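Local coordinates for PA-I Galactophilic Lectin (Enterobacter cloacae, PDB 6YGQ), which probably binds galactose-type sugars through a bound calcium ion, as expected of the N-terminal domain of a PA-IL-like lectin, at residues N64-R76 / T80-L92. Residues are numbered along the deposited sequence; the frame is centred on the assembly and turned at random.
Sequences NFALTAPQGRIPR and TLTLRNPSLQARL
In this β-sandwich lectin domain, Arg84 lays its CD over one face of the Arg73 guanidinium, 3.2 Å above the plane and offset toward the rim, and the two guanidinium planes lie 25° apart. At the edge of the Arg84 group, in plane, NH1 donates to a water within hydrogen-bonding distance of Thr82 O and Arg73 O; Arg84 NH1 also donates to Thr80 O, almost straight (3.1 Å, 174°). Arg73 NH2 and Arg84 NE, 3.2 Å apart, are both donors and form no hydrogen bond; Glu79, with a salt bridge to Arg73 and a long, weak ion pair to Arg84, probably eases the like charges.

The contact joins the hairpin 67-69/72-73, closed by a type I turn from Ala69 to Gly72, to the loop leading into strand 88-92. Leu83 CD2 meets Gln71 CD (3.5 Å), the side chains crossing near a right angle; Gln71 OE1 accepts from Asn101 of the same chain and NE2 donates to Gly56 O of the second subunit. Two residues before Leu83, Leu81 CD2 packs on Pro75 CG (3.8 Å).

Two bonds to Pro70 O tie the turn to the start of strand 88-92: Leu88 N arrives nearly straight, on a lone pair, Ser87 N from above the carbonyl plane. Beside its backbone N (chi1 -70°), Ser87 OG lies 3.3 Å from both Thr68 CB and Gly72 CA.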
loop_
_atom_site.group_PDB
_atom_site.type_symbol
_atom_site.label_atom_id
_atom_site.label_comp_id
_atom_site.label_asym_id
_atom_site.label_seq_id
_atom_site.Cartn_x
_atom_site.Cartn_y
_atom_site.Cartn_z
ATOM N N ASN A 64 3.782 7.676 -20.414
ATOM C CA ASN A 64 3.954 8.290 -19.102
ATOM C C ASN A 64 2.793 7.965 -18.171
ATOM O O ASN A 64 2.991 7.831 -16.958
ATOM C CB ASN A 64 4.111 9.805 -19.248
ATOM C CG ASN A 64 5.513 10.209 -19.668
ATOM O OD1 ASN A 64 6.460 9.432 -19.539
ATOM N ND2 ASN A 64 5.652 11.430 -20.174
ATOM N N PHE A 65 1.583 7.826 -18.711
ATOM C CA PHE A 65 0.418 7.512 -17.893
ATOM C C PHE A 65 0.329 6.037 -17.523
ATOM O O PHE A 65 -0.574 5.659 -16.768
ATOM C CB PHE A 65 -0.867 7.937 -18.619
ATOM C CG PHE A 65 -1.140 7.167 -19.886
ATOM C CD1 PHE A 65 -0.806 7.699 -21.122
ATOM C CD2 PHE A 65 -1.744 5.920 -19.841
ATOM C CE1 PHE A 65 -1.060 6.996 -22.287
ATOM C CE2 PHE A 65 -1.997 5.214 -21.002
ATOM C CZ PHE A 65 -1.657 5.753 -22.226
ATOM N N ALA A 66 1.235 5.200 -18.023
ATOM C CA ALA A 66 1.136 3.753 -17.836
ATOM C C ALA A 66 1.836 3.321 -16.545
ATOM O O ALA A 66 2.742 2.490 -16.543
ATOM C CB ALA A 66 1.716 3.031 -19.048
ATOM N N LEU A 67 1.382 3.895 -15.432
ATOM C CA LEU A 67 1.965 3.663 -14.119
ATOM C C LEU A 67 0.974 2.959 -13.201
ATOM O O LEU A 67 -0.238 3.171 -13.293
ATOM C CB LEU A 67 2.388 4.982 -13.468
ATOM C CG LEU A 67 3.867 5.359 -13.489
ATOM C CD1 LEU A 67 4.011 6.787 -12.988
ATOM C CD2 LEU A 67 4.698 4.400 -12.655
ATOM N N THR A 68 1.504 2.135 -12.295
ATOM C CA THR A 68 0.687 1.420 -11.326
ATOM C C THR A 68 1.409 1.332 -9.985
ATOM O O THR A 68 2.640 1.368 -9.924
ATOM C CB THR A 68 0.354 -0.016 -11.777
ATOM O OG1 THR A 68 1.502 -0.858 -11.590
ATOM C CG2 THR A 68 -0.069 -0.053 -13.231
ATOM N N ALA A 69 0.640 1.215 -8.920
ATOM C CA ALA A 69 1.080 0.792 -7.601
ATOM C C ALA A 69 0.439 -0.557 -7.326
ATOM O O ALA A 69 -0.360 -1.055 -8.128
ATOM C CB ALA A 69 0.673 1.826 -6.542
ATOM N N PRO A 70 0.786 -1.218 -6.212
ATOM C CA PRO A 70 0.077 -2.475 -5.895
ATOM C C PRO A 70 -1.434 -2.317 -5.961
ATOM O O PRO A 70 -2.138 -3.220 -6.429
ATOM C CB PRO A 70 0.573 -2.812 -4.482
ATOM C CG PRO A 70 1.957 -2.207 -4.438
ATOM C CD PRO A 70 1.854 -0.927 -5.234
ATOM N N GLN A 71 -1.946 -1.162 -5.540
ATOM C CA GLN A 71 -3.371 -0.855 -5.586
ATOM C C GLN A 71 -3.894 -0.583 -7.003
ATOM O O GLN A 71 -5.040 -0.136 -7.120
ATOM C CB GLN A 71 -3.665 0.350 -4.690
ATOM C CG GLN A 71 -2.849 1.589 -5.030
ATOM C CD GLN A 71 -3.161 2.761 -4.120
ATOM O OE1 GLN A 71 -3.516 2.583 -2.955
ATOM N NE2 GLN A 71 -3.034 3.970 -4.652
ATOM N N GLY A 72 -3.157 -0.803 -8.079
ATOM C CA GLY A 72 -3.696 -0.664 -9.417
ATOM C C GLY A 72 -3.148 0.552 -10.141
ATOM O O GLY A 72 -2.234 1.241 -9.676
ATOM N N ARG A 73 -3.733 0.810 -11.308
ATOM C CA ARG A 73 -3.247 1.864 -12.183
ATOM C C ARG A 73 -3.650 3.237 -11.660
ATOM O O ARG A 73 -4.642 3.397 -10.941
ATOM C CB ARG A 73 -3.776 1.673 -13.607
ATOM C CG ARG A 73 -5.258 1.993 -13.817
ATOM C CD ARG A 73 -5.569 2.018 -15.311
ATOM N NE ARG A 73 -6.985 2.174 -15.637
ATOM C CZ ARG A 73 -7.661 3.315 -15.535
ATOM N NH1 ARG A 73 -7.062 4.409 -15.090
ATOM N NH2 ARG A 73 -8.943 3.358 -15.872
ATOM N N ILE A 74 -2.870 4.240 -12.046
ATOM C CA ILE A 74 -3.129 5.612 -11.623
ATOM C C ILE A 74 -4.359 6.136 -12.354
ATOM O O ILE A 74 -4.630 5.722 -13.491
ATOM C CB ILE A 74 -1.919 6.529 -11.874
ATOM C CG1 ILE A 74 -1.592 6.616 -13.367
ATOM C CG2 ILE A 74 -0.709 6.039 -11.093
ATOM C CD1 ILE A 74 -0.671 7.778 -13.716
ATOM N N PRO A 75 -5.130 7.035 -11.745
ATOM C CA PRO A 75 -6.176 7.731 -12.499
ATOM C C PRO A 75 -5.580 8.453 -13.697
ATOM O O PRO A 75 -4.458 8.964 -13.642
ATOM C CB PRO A 75 -6.764 8.713 -11.479
ATOM C CG PRO A 75 -6.459 8.108 -10.150
ATOM C CD PRO A 75 -5.152 7.376 -10.309
ATOM N N ARG A 76 -6.339 8.486 -14.785
ATOM C CA ARG A 76 -5.888 9.097 -16.021
ATOM C C ARG A 76 -6.570 10.450 -16.215
ATOM O O ARG A 76 -7.362 10.906 -15.386
ATOM C CB ARG A 76 -6.162 8.173 -17.209
ATOM C CG ARG A 76 -5.057 7.154 -17.490
ATOM C CD ARG A 76 -5.659 5.794 -17.808
ATOM N NE ARG A 76 -4.696 4.832 -18.341
ATOM C CZ ARG A 76 -3.714 4.275 -17.637
ATOM N NH1 ARG A 76 -3.534 4.590 -16.359
ATOM N NH2 ARG A 76 -2.901 3.403 -18.221
ATOM N N THR A 80 -11.812 9.926 -12.022
ATOM C CA THR A 80 -11.912 10.095 -10.580
ATOM C C THR A 80 -10.706 9.476 -9.882
ATOM O O THR A 80 -10.115 8.502 -10.358
ATOM C CB THR A 80 -13.189 9.446 -10.051
ATOM O OG1 THR A 80 -13.172 8.047 -10.362
ATOM C CG2 THR A 80 -14.417 10.093 -10.672
ATOM N N LEU A 81 -10.356 10.046 -8.728
ATOM C CA LEU A 81 -9.228 9.575 -7.924
ATOM C C LEU A 81 -9.646 8.384 -7.058
ATOM O O LEU A 81 -9.600 8.415 -5.827
ATOM C CB LEU A 81 -8.691 10.711 -7.064
ATOM C CG LEU A 81 -8.118 11.930 -7.785
ATOM C CD1 LEU A 81 -7.761 13.015 -6.776
ATOM C CD2 LEU A 81 -6.908 11.539 -8.613
ATOM N N THR A 82 -10.061 7.317 -7.733
ATOM C CA THR A 82 -10.556 6.115 -7.083
ATOM C C THR A 82 -9.691 4.926 -7.475
ATOM O O THR A 82 -8.992 4.946 -8.492
ATOM C CB THR A 82 -12.018 5.843 -7.463
ATOM O OG1 THR A 82 -12.128 5.728 -8.888
ATOM C CG2 THR A 82 -12.917 6.973 -6.975
ATOM N N LEU A 83 -9.742 3.883 -6.653
ATOM C CA LEU A 83 -8.985 2.672 -6.928
ATOM C C LEU A 83 -9.677 1.864 -8.012
ATOM O O LEU A 83 -10.907 1.787 -8.065
ATOM C CB LEU A 83 -8.843 1.824 -5.668
ATOM C CG LEU A 83 -8.012 2.414 -4.531
ATOM C CD1 LEU A 83 -8.013 1.444 -3.357
ATOM C CD2 LEU A 83 -6.592 2.713 -4.978
ATOM N N ARG A 84 -8.884 1.256 -8.888
ATOM C CA ARG A 84 -9.404 0.360 -9.898
ATOM C C ARG A 84 -8.899 -1.054 -9.581
ATOM O O ARG A 84 -8.659 -1.365 -8.396
ATOM C CB ARG A 84 -9.033 0.907 -11.270
ATOM C CG ARG A 84 -9.875 2.161 -11.575
ATOM C CD ARG A 84 -9.354 3.044 -12.696
ATOM N NE ARG A 84 -10.365 4.035 -13.073
ATOM C CZ ARG A 84 -10.471 5.255 -12.548
ATOM N NH1 ARG A 84 -9.619 5.673 -11.619
ATOM N NH2 ARG A 84 -11.434 6.068 -12.961
ATOM N N ASN A 85 -8.773 -1.900 -10.583
ATOM C CA ASN A 85 -8.358 -3.272 -10.314
ATOM C C ASN A 85 -6.949 -3.292 -9.721
ATOM O O ASN A 85 -6.047 -2.632 -10.256
ATOM C CB ASN A 85 -8.401 -4.102 -11.596
ATOM C CG ASN A 85 -9.813 -4.290 -12.123
ATOM O OD1 ASN A 85 -10.743 -4.563 -11.363
ATOM N ND2 ASN A 85 -9.978 -4.142 -13.432
ATOM N N PRO A 86 -6.714 -4.035 -8.637
ATOM C CA PRO A 86 -5.354 -4.110 -8.087
ATOM C C PRO A 86 -4.374 -4.701 -9.089
ATOM O O PRO A 86 -4.705 -5.612 -9.851
ATOM C CB PRO A 86 -5.513 -5.014 -6.856
ATOM C CG PRO A 86 -6.770 -5.789 -7.106
ATOM C CD PRO A 86 -7.669 -4.850 -7.861
ATOM N N SER A 87 -3.150 -4.170 -9.080
ATOM C CA SER A 87 -2.107 -4.690 -9.956
ATOM C C SER A 87 -1.398 -5.891 -9.343
ATOM O O SER A 87 -0.953 -6.783 -10.074
ATOM C CB SER A 87 -1.093 -3.591 -10.276
ATOM O OG SER A 87 -1.654 -2.606 -11.128
ATOM N N LEU A 88 -1.272 -5.931 -8.018
ATOM C CA LEU A 88 -0.689 -7.079 -7.341
ATOM C C LEU A 88 -1.790 -8.064 -6.975
ATOM O O LEU A 88 -2.768 -7.702 -6.311
ATOM C CB LEU A 88 0.072 -6.665 -6.083
ATOM C CG LEU A 88 0.668 -7.831 -5.287
ATOM C CD1 LEU A 88 1.738 -8.555 -6.103
ATOM C CD2 LEU A 88 1.236 -7.341 -3.962
ATOM N N GLN A 89 -1.614 -9.307 -7.402
ATOM C CA GLN A 89 -2.561 -10.374 -7.142
ATOM C C GLN A 89 -1.796 -11.599 -6.672
ATOM O O GLN A 89 -0.576 -11.700 -6.828
ATOM C CB GLN A 89 -3.384 -10.694 -8.393
ATOM C CG GLN A 89 -3.865 -9.446 -9.115
ATOM C CD GLN A 89 -5.223 -9.616 -9.750
ATOM O OE1 GLN A 89 -5.672 -10.736 -9.998
ATOM N NE2 GLN A 89 -5.886 -8.499 -10.028
ATOM N N ALA A 90 -2.538 -12.519 -6.071
ATOM C CA ALA A 90 -2.014 -13.795 -5.617
ATOM C C ALA A 90 -2.590 -14.897 -6.493
ATOM O O ALA A 90 -3.748 -14.827 -6.915
ATOM C CB ALA A 90 -2.368 -14.045 -4.150
ATOM N N ARG A 91 -1.769 -15.898 -6.787
ATOM C CA ARG A 91 -2.208 -17.091 -7.496
ATOM C C ARG A 91 -1.999 -18.286 -6.580
ATOM O O ARG A 91 -0.910 -18.466 -6.023
ATOM C CB ARG A 91 -1.454 -17.282 -8.812
ATOM C CG ARG A 91 -1.924 -18.494 -9.610
ATOM C CD ARG A 91 -2.092 -18.170 -11.089
ATOM N NE ARG A 91 -0.870 -17.626 -11.678
ATOM C CZ ARG A 91 -0.799 -16.495 -12.380
ATOM N NH1 ARG A 91 -1.882 -15.759 -12.597
ATOM N NH2 ARG A 91 0.368 -16.098 -12.868
ATOM N N LEU A 92 -3.045 -19.088 -6.420
ATOM C CA LEU A 92 -3.032 -20.227 -5.509
ATOM C C LEU A 92 -4.001 -21.251 -6.079
ATOM O O LEU A 92 -5.179 -20.938 -6.265
ATOM C CB LEU A 92 -3.441 -19.795 -4.099
ATOM C CG LEU A 92 -3.427 -20.840 -2.986
ATOM C CD1 LEU A 92 -2.011 -21.170 -2.553
ATOM C CD2 LEU A 92 -4.251 -20.333 -1.805
HETATM O O HOH W 1 -6.011 2.029 -8.893
HETATM O O HOH W 2 -5.451 -1.247 -12.395
HETATM O O HOH W 3 -7.203 4.595 -10.543
#